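Side-chain contact in flagellar hook protein FlgE (Caulobacter crescentus CB15, PDB 5AY6), which probably polymerises into the flagellar hook, the universal joint of the bacterial flagellum, of which this chain is a 32 kDa fragment: residues K189-G192 and P193-Y197. Numbering follows the deposited sequence.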
loop_
_atom_site.group_PDB
_atom_site.type_symbol
_atom_site.label_atom_id
_atom_site.label_comp_id
_atom_site.label_asym_id
_atom_site.label_seq_id
_atom_site.Cartn_x
_atom_site.Cartn_y
_atom_site.Cartn_z
ATOM N N LYS A 189 2.561 -6.383 -4.660
ATOM C CA LYS A 189 1.738 -6.098 -5.825
ATOM C C LYS A 189 0.467 -5.388 -5.376
ATOM O O LYS A 189 -0.236 -5.869 -4.489
ATOM C CB LYS A 189 1.389 -7.380 -6.587
ATOM C CG LYS A 189 0.619 -7.131 -7.876
ATOM C CD LYS A 189 1.506 -6.454 -8.913
ATOM C CE LYS A 189 0.703 -5.970 -10.105
ATOM N NZ LYS A 189 -0.131 -4.788 -9.760
ATOM N N GLY A 190 0.184 -4.238 -5.980
ATOM C CA GLY A 190 -1.017 -3.491 -5.664
ATOM C C GLY A 190 -2.188 -3.946 -6.514
ATOM O O GLY A 190 -2.008 -4.710 -7.461
ATOM N N PRO A 191 -3.398 -3.477 -6.183
ATOM C CA PRO A 191 -4.612 -3.874 -6.904
ATOM C C PRO A 191 -4.718 -3.223 -8.282
ATOM O O PRO A 191 -5.414 -3.746 -9.158
ATOM C CB PRO A 191 -5.740 -3.396 -5.982
ATOM C CG PRO A 191 -5.143 -2.285 -5.194
ATOM C CD PRO A 191 -3.690 -2.622 -5.019
ATOM N N GLY A 192 -4.034 -2.100 -8.469
ATOM C CA GLY A 192 -4.072 -1.393 -9.733
ATOM C C GLY A 192 -3.142 -2.025 -10.747
ATOM O O GLY A 192 -2.219 -2.749 -10.378
ATOM N N PRO A 193 -3.380 -1.755 -12.038
ATOM C CA PRO A 193 -2.514 -2.287 -13.096
ATOM C C PRO A 193 -1.097 -1.733 -13.011
ATOM O O PRO A 193 -0.925 -0.516 -12.918
ATOM C CB PRO A 193 -3.207 -1.832 -14.385
ATOM C CG PRO A 193 -4.053 -0.675 -13.984
ATOM C CD PRO A 193 -4.491 -0.954 -12.578
ATOM N N ASN A 194 -0.109 -2.627 -13.030
ATOM C CA ASN A 194 1.303 -2.257 -13.017
ATOM C C ASN A 194 1.667 -1.431 -11.797
ATOM O O ASN A 194 2.589 -0.614 -11.832
ATOM C CB ASN A 194 1.655 -1.500 -14.296
ATOM C CG ASN A 194 1.376 -2.317 -15.533
ATOM O OD1 ASN A 194 1.842 -3.450 -15.654
ATOM N ND2 ASN A 194 0.590 -1.762 -16.445
ATOM N N GLN A 195 0.942 -1.674 -10.713
ATOM C CA GLN A 195 1.059 -0.875 -9.507
ATOM C C GLN A 195 1.558 -1.723 -8.346
ATOM O O GLN A 195 1.113 -2.855 -8.163
ATOM C CB GLN A 195 -0.293 -0.255 -9.172
ATOM C CG GLN A 195 -0.348 0.458 -7.845
ATOM C CD GLN A 195 -1.768 0.706 -7.402
ATOM O OE1 GLN A 195 -2.448 -0.204 -6.920
ATOM N NE2 GLN A 195 -2.237 1.935 -7.581
ATOM N N TRP A 196 2.487 -1.177 -7.571
ATOM C CA TRP A 196 3.032 -1.877 -6.412
ATOM C C TRP A 196 3.048 -0.953 -5.189
ATOM O O TRP A 196 3.211 0.258 -5.331
ATOM C CB TRP A 196 4.446 -2.389 -6.709
ATOM C CG TRP A 196 4.514 -3.434 -7.798
ATOM C CD1 TRP A 196 4.246 -3.257 -9.129
ATOM C CD2 TRP A 196 4.882 -4.812 -7.645
ATOM N NE1 TRP A 196 4.417 -4.438 -9.807
ATOM C CE2 TRP A 196 4.811 -5.407 -8.922
ATOM C CE3 TRP A 196 5.269 -5.596 -6.555
ATOM C CZ2 TRP A 196 5.109 -6.753 -9.135
ATOM C CZ3 TRP A 196 5.565 -6.934 -6.769
ATOM C CH2 TRP A 196 5.479 -7.499 -8.049
ATOM N N TYR A 197 2.863 -1.521 -4.000
ATOM C CA TYR A 197 3.013 -0.768 -2.753
ATOM C C TYR A 197 4.416 -1.010 -2.213
ATOM O O TYR A 197 4.850 -2.158 -2.096
ATOM C CB TYR A 197 1.962 -1.183 -1.716
ATOM C CG TYR A 197 0.533 -0.891 -2.113
ATOM C CD1 TYR A 197 0.242 0.052 -3.092
ATOM C CD2 TYR A 197 -0.527 -1.553 -1.506
ATOM C CE1 TYR A 197 -1.063 0.326 -3.455
ATOM C CE2 TYR A 197 -1.836 -1.288 -1.868
ATOM C CZ TYR A 197 -2.098 -0.346 -2.839
ATOM O OH TYR A 197 -3.398 -0.069 -3.197
HETATM O O HOH W 1 -0.896 -5.090 -12.724
#
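K189 lies across one face of the W196 indole: its CD sits 3.8 Å from the centroid of the five-membered ring, a CH-pi contact over the face. The lysine chain, set off with CG opposite the backbone N (chi1 -176°) and bent at chi2 and chi4, curls so that NZ stays above the same ring, 4.9 Å from that centroid, in cation-pi range. NZ also donates to Q195 O at 2.8 Å and to G190 O, with a weak bond to G192 O; Q195 O accepts a second bond, from G190 N. Residues 190-194 are the loop of a beta hairpin in the FlaE D2 part of FlgE, flanked by K189 and W196 as an antiparallel non-hydrogen-bonded pair of strands 180-189 and 195-202. Within it a type II beta turn runs from G192 to Q195, its closing bond from Q195 N to G192 O weak at 3.4 Å. Shortening this lysine to an alanine would probably leave G190 O without its ammonium donor and Q195 O with G190 N alone in this turn, and open a gap over the indole face. Q195 reaches the loop with an extended chain, and its OE1 accepts from G192 N at 2.9 Å, the donor standing 55° out of the amide carbonyl plane. G190 CA stands over the centre of the Y197 ring, 7° off the normal, while P191 CD comes obliquely within 3.5 Å of Y197 CZ. The Y197 hydroxyl hydrogen-bonds S54 O.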